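Local structure of ALDH21) (Physcomitrella patens subsp. patens, 5N5S) at residues V182-P187 and H197-A202; L211-R216 and F239-V244. The protein probably oxidises D-glyceraldehyde 3-phosphate to 3-phosphoglycerate with NADP(+) and water, as a member of the aldehyde dehydrogenase family. All coordinates share one frame; numbering follows the deposited sequence.

In the fold
Interactions 1 and 2 are two steps along the parallel part of one mixed sheet in the Rossmann-type NADP(+) domain. Their centres lie about 11 Å apart. Interaction 1 (182-187 with 197-202) packs strand 182-185 against the helix that follows it. Interaction 2 (211-216 with 239-244) pairs strand 209-212 with the neighbouring strand 239-241. The two meet where Met184 O lies 2.8 Å from Lys212 N, a probable hydrogen bond between neighbouring strands, and where Met184 CB packs on Leu211 CD1 at 3.7 Å. Both reach the same NADP molecule. Backbone Ser186 O accepts a hydrogen bond from the adenosine ribose hydroxyl O3B, while Lys212 and Ser215 hold the 2'-phosphate. Arg246, near Lys212, also bonds to the NADP.

Interaction 1. Residues V182-P187 and H197-A202; sequences VSMVSP and HKVAPA. With NAP (NADP nicotinamide-adenine-dinucleotide phosphate), chain G.
Met184 and Lys198 carry this contact, and most of it is apolar. Their side chains slide past each other in opposite directions. Met184 SD lies 3.8 Å from Lys198 CB, and Met184 CB lies 3.9 Å from Lys198 CD. The methionine is extended beyond CG, with chi3 at 174°, which carries its methyl to the helix backbone. There Met184 CE sits 3.3 Å from Lys198 O and 3.7 Å from Ala202 CB. Val199 crosses the methionine at about a right angle, and its CG2 packs against SD. Phe209 and Leu211 of the next strand also touch Met184.

Direct polar contact is slight. No hydrogen bond joins the two segments. Lys198 CE comes within 3.5 Å of Val185 O as the lysine passes the strand at a slant. Its chain bends at chi4, -57°, and the ammonium turns to partners beyond the helix. Lys198 NZ forms a salt bridge with Glu492 and hydrogen bonds with Thr262 and Thr264. These partners probably balance its charge in this buried setting. Within the helix, Ala202 N bonds to Lys198 O, the same carbonyl that Met184 CE approaches.

The end of the strand meets the cofactor. Ser186 O accepts a 2.8 Å hydrogen bond from NAP O3B. Val185 CG1 lies 3.3 Å from NAP O4B, at the adenosine ribose. Pro187 CB approaches NAP O2N of the pyrophosphate at 3.3 Å, and its CG lies beside the nicotinamide ring.

Strand 182-185 and the segment of helix 193-205 run nearly antiparallel, at 159°. Strand 209-212 then returns parallel to the first strand. This is a beta-alpha-beta unit of the Rossmann-type NADP(+) domain of aldehyde dehydrogenases, with the cofactor at the C-terminal end of its strands.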
ATOM      1  N   VAL B 182      24.001   6.855 -11.298  1.00 58.91           N
ATOM      2  CA  VAL B 182      23.861   7.700 -10.125  1.00 57.91           C
ATOM      3  C   VAL B 182      25.221   8.274  -9.725  1.00 65.39           C
ATOM      4  O   VAL B 182      26.226   7.562  -9.711  1.00 66.76           O
ATOM      5  CB  VAL B 182      23.182   6.906  -8.966  1.00 59.38           C
ATOM      6  CG1 VAL B 182      22.926   7.783  -7.745  1.00 58.60           C
ATOM      7  CG2 VAL B 182      21.884   6.234  -9.421  1.00 57.40           C
ATOM      8  N   SER B 183      25.244   9.566  -9.403  1.00 62.48           N
ATOM      9  CA  SER B 183      26.426  10.245  -8.895  1.00 63.21           C
ATOM     10  C   SER B 183      26.253  10.344  -7.382  1.00 66.32           C
ATOM     11  O   SER B 183      25.219  10.825  -6.899  1.00 65.71           O
ATOM     12  CB  SER B 183      26.567  11.631  -9.506  1.00 65.52           C
ATOM     13  OG  SER B 183      27.722  12.265  -8.986  1.00 73.45           O
ATOM     14  N   MET B 184      27.261   9.874  -6.638  1.00 62.95           N
ATOM     15  CA  MET B 184      27.231   9.891  -5.180  1.00 62.24           C
ATOM     16  C   MET B 184      28.382  10.678  -4.601  1.00 67.08           C
ATOM     17  O   MET B 184      29.538  10.479  -4.971  1.00 66.66           O
ATOM     18  CB  MET B 184      27.226   8.466  -4.608  1.00 63.80           C
ATOM     19  CG  MET B 184      26.076   7.643  -5.073  1.00 64.31           C
ATOM     20  SD  MET B 184      26.402   5.928  -4.761  1.00 67.49           S
ATOM     21  CE  MET B 184      24.861   5.260  -5.228  1.00 62.05           C
ATOM     22  N   VAL B 185      28.046  11.598  -3.703  1.00 64.50           N
ATOM     23  CA  VAL B 185      29.016  12.435  -3.003  1.00 65.60           C
ATOM     24  C   VAL B 185      28.659  12.334  -1.514  1.00 68.73           C
ATOM     25  O   VAL B 185      27.536  12.658  -1.127  1.00 67.50           O
ATOM     26  CB  VAL B 185      29.061  13.891  -3.535  1.00 69.70           C
ATOM     27  CG1 VAL B 185      30.160  14.680  -2.846  1.00 71.13           C
ATOM     28  CG2 VAL B 185      29.255  13.931  -5.051  1.00 69.72           C
ATOM     29  N   SER B 186      29.592  11.807  -0.704  1.00 65.96           N
ATOM     30  CA  SER B 186      29.397  11.549   0.725  1.00 65.69           C
ATOM     31  C   SER B 186      30.295  12.418   1.642  1.00 71.62           C
ATOM     32  O   SER B 186      31.339  12.883   1.178  1.00 72.22           O
ATOM     33  CB  SER B 186      29.600  10.061   1.007  1.00 69.58           C
ATOM     34  OG  SER B 186      30.851   9.607   0.509  1.00 80.59           O
ATOM     35  N   PRO B 187      29.928  12.650   2.940  1.00 68.78           N
ATOM     36  CA  PRO B 187      30.776  13.486   3.807  1.00 70.12           C
ATOM     37  C   PRO B 187      31.828  12.694   4.596  1.00 75.93           C
ATOM     38  O   PRO B 187      31.974  11.490   4.387  1.00 75.98           O
ATOM     39  CB  PRO B 187      29.747  14.145   4.733  1.00 70.67           C
ATOM     40  CG  PRO B 187      28.687  13.123   4.885  1.00 73.07           C
ATOM     41  CD  PRO B 187      28.739  12.188   3.684  1.00 68.28           C
ATOM     42  N   HIS B 197      23.915   4.197   2.736  1.00 63.84           N
ATOM     43  CA  HIS B 197      22.591   4.753   2.455  1.00 61.68           C
ATOM     44  C   HIS B 197      22.395   5.176   0.986  1.00 62.98           C
ATOM     45  O   HIS B 197      21.280   5.498   0.581  1.00 61.38           O
ATOM     46  CB  HIS B 197      22.263   5.890   3.416  1.00 61.46           C
ATOM     47  CG  HIS B 197      21.662   5.395   4.691  1.00 64.81           C
ATOM     48  ND1 HIS B 197      20.354   4.917   4.740  1.00 65.43           N
ATOM     49  CD2 HIS B 197      22.198   5.322   5.930  1.00 66.23           C
ATOM     50  CE1 HIS B 197      20.153   4.566   5.996  1.00 63.99           C
ATOM     51  NE2 HIS B 197      21.233   4.785   6.745  1.00 65.20           N
ATOM     52  N   LYS B 198      23.464   5.144   0.190  1.00 59.89           N
ATOM     53  CA  LYS B 198      23.416   5.482  -1.241  1.00 58.68           C
ATOM     54  C   LYS B 198      23.678   4.237  -2.073  1.00 63.37           C
ATOM     55  O   LYS B 198      22.896   3.927  -2.972  1.00 63.65           O
ATOM     56  CB  LYS B 198      24.423   6.592  -1.585  1.00 59.76           C
ATOM     57  CG  LYS B 198      24.227   7.883  -0.801  1.00 64.39           C
ATOM     58  CD  LYS B 198      25.175   8.972  -1.298  1.00 67.28           C
ATOM     59  CE  LYS B 198      25.086  10.243  -0.505  1.00 63.62           C
ATOM     60  NZ  LYS B 198      23.695  10.799  -0.479  1.00 62.42           N
ATOM     61  N   VAL B 199      24.763   3.510  -1.740  1.00 60.56           N
ATOM     62  CA  VAL B 199      25.229   2.305  -2.414  1.00 60.93           C
ATOM     63  C   VAL B 199      24.203   1.163  -2.303  1.00 63.67           C
ATOM     64  O   VAL B 199      23.827   0.611  -3.332  1.00 63.13           O
ATOM     65  CB  VAL B 199      26.661   1.910  -1.928  1.00 66.76           C
ATOM     66  CG1 VAL B 199      27.072   0.521  -2.410  1.00 67.25           C
ATOM     67  CG2 VAL B 199      27.687   2.941  -2.375  1.00 68.01           C
ATOM     68  N   ALA B 200      23.735   0.834  -1.079  1.00 59.26           N
ATOM     69  CA  ALA B 200      22.754  -0.241  -0.879  1.00 58.08           C
ATOM     70  C   ALA B 200      21.452  -0.027  -1.692  1.00 59.54           C
ATOM     71  O   ALA B 200      21.115  -0.926  -2.463  1.00 57.97           O
ATOM     72  CB  ALA B 200      22.465  -0.458   0.600  1.00 58.36           C
ATOM     73  N   PRO B 201      20.770   1.152  -1.653  1.00 56.20           N
ATOM     74  CA  PRO B 201      19.570   1.335  -2.495  1.00 54.35           C
ATOM     75  C   PRO B 201      19.838   1.220  -4.003  1.00 60.86           C
ATOM     76  O   PRO B 201      18.968   0.734  -4.734  1.00 59.28           O
ATOM     77  CB  PRO B 201      19.115   2.752  -2.137  1.00 54.83           C
ATOM     78  CG  PRO B 201      19.639   2.977  -0.792  1.00 60.25           C
ATOM     79  CD  PRO B 201      20.976   2.340  -0.796  1.00 57.91           C
ATOM     80  N   ALA B 202      21.033   1.661  -4.465  1.00 60.08           N
ATOM     81  CA  ALA B 202      21.437   1.612  -5.873  1.00 60.09           C
ATOM     82  C   ALA B 202      21.537   0.171  -6.347  1.00 65.86           C
ATOM     83  O   ALA B 202      21.033  -0.149  -7.427  1.00 66.35           O
ATOM     84  CB  ALA B 202      22.760   2.338  -6.072  1.00 61.88           C
TER
HETATM   85  PA  NAP G 502      31.235  19.049   2.788  1.00 82.35           P
HETATM   86  O1A NAP G 502      30.224  19.895   2.107  1.00 82.06           O
HETATM   87  O2A NAP G 502      32.547  19.779   3.098  1.00 84.13           O
HETATM   88  O5B NAP G 502      31.682  17.825   1.861  1.00 83.51           O
HETATM   89  C5B NAP G 502      30.906  16.662   1.510  1.00 84.52           C
HETATM   90  C4B NAP G 502      31.485  16.079   0.243  1.00 87.17           C
HETATM   91  O4B NAP G 502      31.347  17.023  -0.845  1.00 87.77           O
HETATM   92  C3B NAP G 502      32.965  15.684   0.275  1.00 88.34           C
HETATM   93  O3B NAP G 502      33.139  14.433  -0.386  1.00 88.48           O
HETATM   94  C2B NAP G 502      33.643  16.830  -0.474  1.00 89.20           C
HETATM   95  O2B NAP G 502      34.956  16.562  -1.010  1.00 92.15           O
HETATM   96  C1B NAP G 502      32.584  17.141  -1.524  1.00 87.29           C
HETATM   97  N9A NAP G 502      32.596  18.403  -2.264  1.00 84.30           N
HETATM   98  C8A NAP G 502      32.730  19.668  -1.752  1.00 83.57           C
HETATM   99  N7A NAP G 502      32.631  20.619  -2.648  1.00 83.84           N
HETATM  100  C5A NAP G 502      32.414  19.935  -3.835  1.00 82.84           C
HETATM  101  C6A NAP G 502      32.203  20.369  -5.162  1.00 81.30           C
HETATM  102  N6A NAP G 502      32.148  21.653  -5.520  1.00 78.90           N
HETATM  103  N1A NAP G 502      32.013  19.423  -6.114  1.00 81.83           N
HETATM  104  C2A NAP G 502      32.030  18.134  -5.753  1.00 81.60           C
HETATM  105  N3A NAP G 502      32.214  17.606  -4.536  1.00 81.32           N
HETATM  106  C4A NAP G 502      32.399  18.565  -3.614  1.00 82.75           C
HETATM  107  O3  NAP G 502      30.855  18.321   4.159  1.00 81.20           O
HETATM  108  PN  NAP G 502      31.670  17.525   5.283  1.00 81.92           P
HETATM  109  O1N NAP G 502      32.544  18.471   6.011  1.00 82.43           O
HETATM  110  O2N NAP G 502      32.274  16.317   4.679  1.00 80.26           O
HETATM  111  O5D NAP G 502      30.467  17.101   6.245  1.00 83.98           O
HETATM  112  C5D NAP G 502      29.866  18.043   7.170  1.00 83.02           C
HETATM  113  C4D NAP G 502      28.493  18.497   6.722  1.00 79.04           C
HETATM  114  O4D NAP G 502      27.706  17.355   6.303  1.00 77.68           O
HETATM  115  C3D NAP G 502      27.654  19.158   7.813  1.00 77.66           C
HETATM  116  O3D NAP G 502      26.920  20.274   7.316  1.00 79.34           O
HETATM  117  C2D NAP G 502      26.743  18.009   8.239  1.00 75.70           C
HETATM  118  O2D NAP G 502      25.542  18.382   8.901  1.00 75.51           O
HETATM  119  C1D NAP G 502      26.401  17.416   6.842  1.00 74.07           C
HETATM  120  N1N NAP G 502      25.865  15.999   6.976  1.00 66.24           N
HETATM  121  C2N NAP G 502      24.544  15.699   6.577  1.00 60.03           C
HETATM  122  C3N NAP G 502      24.041  14.434   6.832  1.00 61.12           C
HETATM  123  C7N NAP G 502      22.607  14.005   6.588  1.00 57.37           C
HETATM  124  O7N NAP G 502      22.298  12.799   6.709  1.00 59.50           O
HETATM  125  N7N NAP G 502      21.724  14.933   6.206  1.00 52.40           N
HETATM  126  C4N NAP G 502      24.868  13.498   7.456  1.00 65.28           C
HETATM  127  C5N NAP G 502      26.162  13.827   7.826  1.00 65.36           C
HETATM  128  C6N NAP G 502      26.644  15.077   7.571  1.00 66.39           C
HETATM  129  P2B NAP G 502      36.329  16.641  -0.191  1.00 92.88           P
HETATM  130  O1X NAP G 502      36.171  16.643   1.311  1.00 93.27           O
HETATM  131  O2X NAP G 502      37.068  17.888  -0.736  1.00 92.97           O
HETATM  132  O3X NAP G 502      36.994  15.372  -0.720  1.00 93.19           O

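Interaction 2. Residues L211-R216 and F239-V244; sequences LKPASR and FSILPV. With NAP (NADP nicotinamide-adenine-dinucleotide phosphate), chain G.
Leu211 and Ile241 lie side by side and point the same way, Leu211 CD2 3.9 Å from Ile241 CG2. They form a parallel bridge between strands 209-212 and 239-241, which helix 219-229 links in a beta-alpha-beta unit of the Rossmann-type sheet. Backbone bonds hold the register on both sides of Ile241: Leu211 N to Ser240 O, nearly straight at 174°, and Leu242 N to Leu211 O.

Beyond the bridge the prolines take over. Pro213 crosses Ile241 at about a right angle and Pro243 at a slant. Pro213 CG touches both Ile241 CG2 and Pro243 CB. Ala221 and Leu222 of helix 219-229 cover the Leu211, Pro213 and Ile241 side.

Lys212 sets out to the side of the other segment, and its end then curls in toward it. CG is anti to the backbone N (chi1 -177°), and bends at chi2 and chi4 bring the ammonium round to the cofactor. Lys212 CG lies 3.9 Å from Val244 CG2. Lys212 NZ bonds to Val244 O at 2.9 Å, and also to Pro213 O from above that carbonyl's plane. It reaches NAP O3B, O2B and O3X as well. Its three N-H must be shared among these five acceptors, which together probably limit its rotation. Its charge probably helps to offset the 2'-phosphate.

Ser215 OG lies 3.1 Å from Val244 O. Ser215 approaches the phosphate with both its backbone N and its hydroxyl, and Arg246 lies near Lys212. One phosphate oxygen, NAP O3X, gathers three donors: Lys212 NZ at 2.8 Å, Ser215 N at 2.8 Å and Ser215 OG at 2.7 Å.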
ATOM      1  N   LEU B 211      30.940   6.788  -7.104  1.00 64.85           N
ATOM      2  CA  LEU B 211      31.004   7.369  -5.763  1.00 64.62           C
ATOM      3  C   LEU B 211      32.283   8.160  -5.516  1.00 73.22           C
ATOM      4  O   LEU B 211      33.383   7.638  -5.705  1.00 74.64           O
ATOM      5  CB  LEU B 211      30.780   6.289  -4.668  1.00 63.54           C
ATOM      6  CG  LEU B 211      31.135   6.637  -3.205  1.00 66.98           C
ATOM      7  CD1 LEU B 211      29.968   7.241  -2.462  1.00 64.90           C
ATOM      8  CD2 LEU B 211      31.591   5.426  -2.464  1.00 68.46           C
ATOM      9  N   LYS B 212      32.117   9.426  -5.082  1.00 70.36           N
ATOM     10  CA  LYS B 212      33.190  10.326  -4.705  1.00 71.84           C
ATOM     11  C   LYS B 212      33.119  10.496  -3.177  1.00 77.72           C
ATOM     12  O   LYS B 212      32.360  11.339  -2.681  1.00 76.29           O
ATOM     13  CB  LYS B 212      33.087  11.675  -5.445  1.00 73.74           C
ATOM     14  CG  LYS B 212      34.228  12.651  -5.146  1.00 83.84           C
ATOM     15  CD  LYS B 212      33.669  13.881  -4.442  1.00 91.35           C
ATOM     16  CE  LYS B 212      34.711  14.743  -3.781  1.00 97.81           C
ATOM     17  NZ  LYS B 212      35.284  14.095  -2.571  1.00103.67           N
ATOM     18  N   PRO B 213      33.870   9.672  -2.404  1.00 77.20           N
ATOM     19  CA  PRO B 213      33.862   9.850  -0.943  1.00 77.08           C
ATOM     20  C   PRO B 213      34.739  11.034  -0.527  1.00 82.53           C
ATOM     21  O   PRO B 213      35.507  11.542  -1.350  1.00 82.61           O
ATOM     22  CB  PRO B 213      34.410   8.518  -0.421  1.00 79.65           C
ATOM     23  CG  PRO B 213      35.280   8.006  -1.518  1.00 85.33           C
ATOM     24  CD  PRO B 213      34.815   8.606  -2.818  1.00 80.19           C
ATOM     25  N   ALA B 214      34.618  11.485   0.746  1.00 79.96           N
ATOM     26  CA  ALA B 214      35.410  12.596   1.274  1.00 80.85           C
ATOM     27  C   ALA B 214      36.898  12.225   1.285  1.00 86.78           C
ATOM     28  O   ALA B 214      37.243  11.117   1.697  1.00 86.70           O
ATOM     29  CB  ALA B 214      34.937  12.957   2.670  1.00 80.81           C
ATOM     30  N   SER B 215      37.765  13.132   0.774  1.00 84.81           N
ATOM     31  CA  SER B 215      39.221  12.962   0.668  1.00 86.41           C
ATOM     32  C   SER B 215      39.883  12.587   1.987  1.00 89.92           C
ATOM     33  O   SER B 215      40.813  11.783   1.993  1.00 90.38           O
ATOM     34  CB  SER B 215      39.870  14.225   0.114  1.00 92.31           C
ATOM     35  OG  SER B 215      39.516  14.427  -1.243  1.00104.77           O
ATOM     36  N   ARG B 216      39.409  13.179   3.099  1.00 86.11           N
ATOM     37  CA  ARG B 216      39.928  12.943   4.449  1.00 86.68           C
ATOM     38  C   ARG B 216      39.565  11.552   4.989  1.00 89.33           C
ATOM     39  O   ARG B 216      40.332  10.998   5.781  1.00 90.01           O
ATOM     40  CB  ARG B 216      39.447  14.037   5.416  1.00 86.06           C
ATOM     41  CG  ARG B 216      40.144  15.387   5.225  1.00 97.10           C
ATOM     42  CD  ARG B 216      39.450  16.504   5.984  1.00106.30           C
ATOM     43  NE  ARG B 216      38.143  16.829   5.408  1.00110.07           N
ATOM     44  CZ  ARG B 216      37.278  17.685   5.942  1.00125.97           C
ATOM     45  NH1 ARG B 216      37.567  18.316   7.076  1.00112.01           N
ATOM     46  NH2 ARG B 216      36.112  17.913   5.350  1.00115.37           N
ATOM     47  N   PHE B 239      30.127  -0.204 -10.568  1.00 67.96           N
ATOM     48  CA  PHE B 239      30.624   0.735  -9.576  1.00 67.22           C
ATOM     49  C   PHE B 239      32.026   1.229  -9.863  1.00 73.62           C
ATOM     50  O   PHE B 239      32.838   0.528 -10.459  1.00 74.44           O
ATOM     51  CB  PHE B 239      30.562   0.111  -8.163  1.00 68.07           C
ATOM     52  CG  PHE B 239      31.632  -0.904  -7.828  1.00 70.19           C
ATOM     53  CD1 PHE B 239      31.486  -2.239  -8.188  1.00 72.26           C
ATOM     54  CD2 PHE B 239      32.768  -0.531  -7.121  1.00 73.16           C
ATOM     55  CE1 PHE B 239      32.464  -3.176  -7.865  1.00 74.40           C
ATOM     56  CE2 PHE B 239      33.762  -1.464  -6.822  1.00 77.33           C
ATOM     57  CZ  PHE B 239      33.606  -2.779  -7.201  1.00 75.40           C
ATOM     58  N   SER B 240      32.322   2.418  -9.357  1.00 71.19           N
ATOM     59  CA  SER B 240      33.628   3.071  -9.389  1.00 72.26           C
ATOM     60  C   SER B 240      33.660   3.946  -8.128  1.00 74.28           C
ATOM     61  O   SER B 240      32.637   4.552  -7.771  1.00 71.47           O
ATOM     62  CB  SER B 240      33.798   3.918 -10.648  1.00 75.30           C
ATOM     63  OG  SER B 240      33.716   3.142 -11.834  1.00 81.49           O
ATOM     64  N   ILE B 241      34.788   3.911  -7.399  1.00 71.11           N
ATOM     65  CA  ILE B 241      34.990   4.681  -6.174  1.00 70.68           C
ATOM     66  C   ILE B 241      36.227   5.517  -6.380  1.00 79.01           C
ATOM     67  O   ILE B 241      37.346   4.985  -6.429  1.00 80.42           O
ATOM     68  CB  ILE B 241      34.994   3.816  -4.882  1.00 73.28           C
ATOM     69  CG1 ILE B 241      33.667   3.039  -4.771  1.00 72.38           C
ATOM     70  CG2 ILE B 241      35.214   4.708  -3.629  1.00 73.43           C
ATOM     71  CD1 ILE B 241      33.721   1.761  -4.076  1.00 82.54           C
ATOM     72  N   LEU B 242      36.012   6.821  -6.606  1.00 76.61           N
ATOM     73  CA  LEU B 242      37.102   7.740  -6.918  1.00 79.00           C
ATOM     74  C   LEU B 242      37.243   8.871  -5.883  1.00 86.97           C
ATOM     75  O   LEU B 242      36.598   9.918  -6.012  1.00 86.38           O
ATOM     76  CB  LEU B 242      36.978   8.284  -8.362  1.00 78.68           C
ATOM     77  CG  LEU B 242      36.598   7.293  -9.466  1.00 82.14           C
ATOM     78  CD1 LEU B 242      36.102   8.016 -10.678  1.00 81.50           C
ATOM     79  CD2 LEU B 242      37.753   6.373  -9.823  1.00 85.22           C
ATOM     80  N   PRO B 243      38.074   8.668  -4.835  1.00 87.49           N
ATOM     81  CA  PRO B 243      38.271   9.736  -3.844  1.00 88.84           C
ATOM     82  C   PRO B 243      39.182  10.830  -4.398  1.00 97.42           C
ATOM     83  O   PRO B 243      40.400  10.644  -4.528  1.00100.20           O
ATOM     84  CB  PRO B 243      38.887   9.010  -2.637  1.00 91.57           C
ATOM     85  CG  PRO B 243      39.072   7.570  -3.054  1.00 96.12           C
ATOM     86  CD  PRO B 243      38.920   7.500  -4.533  1.00 90.91           C
ATOM     87  N   VAL B 244      38.562  11.943  -4.810  1.00 94.24           N
ATOM     88  CA  VAL B 244      39.235  13.118  -5.373  1.00 96.17           C
ATOM     89  C   VAL B 244      38.882  14.343  -4.549  1.00101.21           C
ATOM     90  O   VAL B 244      37.868  14.338  -3.846  1.00 98.89           O
ATOM     91  CB  VAL B 244      38.959  13.352  -6.892  1.00 99.52           C
ATOM     92  CG1 VAL B 244      39.697  12.338  -7.747  1.00100.54           C
ATOM     93  CG2 VAL B 244      37.464  13.372  -7.217  1.00 96.66           C
TER
HETATM   94  PA  NAP G 502      31.235  19.049   2.788  1.00 82.35           P
HETATM   95  O1A NAP G 502      30.224  19.895   2.107  1.00 82.06           O
HETATM   96  O2A NAP G 502      32.547  19.779   3.098  1.00 84.13           O
HETATM   97  O5B NAP G 502      31.682  17.825   1.861  1.00 83.51           O
HETATM   98  C5B NAP G 502      30.906  16.662   1.510  1.00 84.52           C
HETATM   99  C4B NAP G 502      31.485  16.079   0.243  1.00 87.17           C
HETATM  100  O4B NAP G 502      31.347  17.023  -0.845  1.00 87.77           O
HETATM  101  C3B NAP G 502      32.965  15.684   0.275  1.00 88.34           C
HETATM  102  O3B NAP G 502      33.139  14.433  -0.386  1.00 88.48           O
HETATM  103  C2B NAP G 502      33.643  16.830  -0.474  1.00 89.20           C
HETATM  104  O2B NAP G 502      34.956  16.562  -1.010  1.00 92.15           O
HETATM  105  C1B NAP G 502      32.584  17.141  -1.524  1.00 87.29           C
HETATM  106  N9A NAP G 502      32.596  18.403  -2.264  1.00 84.30           N
HETATM  107  C8A NAP G 502      32.730  19.668  -1.752  1.00 83.57           C
HETATM  108  N7A NAP G 502      32.631  20.619  -2.648  1.00 83.84           N
HETATM  109  C5A NAP G 502      32.414  19.935  -3.835  1.00 82.84           C
HETATM  110  C6A NAP G 502      32.203  20.369  -5.162  1.00 81.30           C
HETATM  111  N6A NAP G 502      32.148  21.653  -5.520  1.00 78.90           N
HETATM  112  N1A NAP G 502      32.013  19.423  -6.114  1.00 81.83           N
HETATM  113  C2A NAP G 502      32.030  18.134  -5.753  1.00 81.60           C
HETATM  114  N3A NAP G 502      32.214  17.606  -4.536  1.00 81.32           N
HETATM  115  C4A NAP G 502      32.399  18.565  -3.614  1.00 82.75           C
HETATM  116  O3  NAP G 502      30.855  18.321   4.159  1.00 81.20           O
HETATM  117  PN  NAP G 502      31.670  17.525   5.283  1.00 81.92           P
HETATM  118  O1N NAP G 502      32.544  18.471   6.011  1.00 82.43           O
HETATM  119  O2N NAP G 502      32.274  16.317   4.679  1.00 80.26           O
HETATM  120  O5D NAP G 502      30.467  17.101   6.245  1.00 83.98           O
HETATM  121  C5D NAP G 502      29.866  18.043   7.170  1.00 83.02           C
HETATM  122  C4D NAP G 502      28.493  18.497   6.722  1.00 79.04           C
HETATM  123  O4D NAP G 502      27.706  17.355   6.303  1.00 77.68           O
HETATM  124  C3D NAP G 502      27.654  19.158   7.813  1.00 77.66           C
HETATM  125  O3D NAP G 502      26.920  20.274   7.316  1.00 79.34           O
HETATM  126  C2D NAP G 502      26.743  18.009   8.239  1.00 75.70           C
HETATM  127  O2D NAP G 502      25.542  18.382   8.901  1.00 75.51           O
HETATM  128  C1D NAP G 502      26.401  17.416   6.842  1.00 74.07           C
HETATM  129  N1N NAP G 502      25.865  15.999   6.976  1.00 66.24           N
HETATM  130  C2N NAP G 502      24.544  15.699   6.577  1.00 60.03           C
HETATM  131  C3N NAP G 502      24.041  14.434   6.832  1.00 61.12           C
HETATM  132  C7N NAP G 502      22.607  14.005   6.588  1.00 57.37           C
HETATM  133  O7N NAP G 502      22.298  12.799   6.709  1.00 59.50           O
HETATM  134  N7N NAP G 502      21.724  14.933   6.206  1.00 52.40           N
HETATM  135  C4N NAP G 502      24.868  13.498   7.456  1.00 65.28           C
HETATM  136  C5N NAP G 502      26.162  13.827   7.826  1.00 65.36           C
HETATM  137  C6N NAP G 502      26.644  15.077   7.571  1.00 66.39           C
HETATM  138  P2B NAP G 502      36.329  16.641  -0.191  1.00 92.88           P
HETATM  139  O1X NAP G 502      36.171  16.643   1.311  1.00 93.27           O
HETATM  140  O2X NAP G 502      37.068  17.888  -0.736  1.00 92.97           O
HETATM  141  O3X NAP G 502      36.994  15.372  -0.720  1.00 93.19           O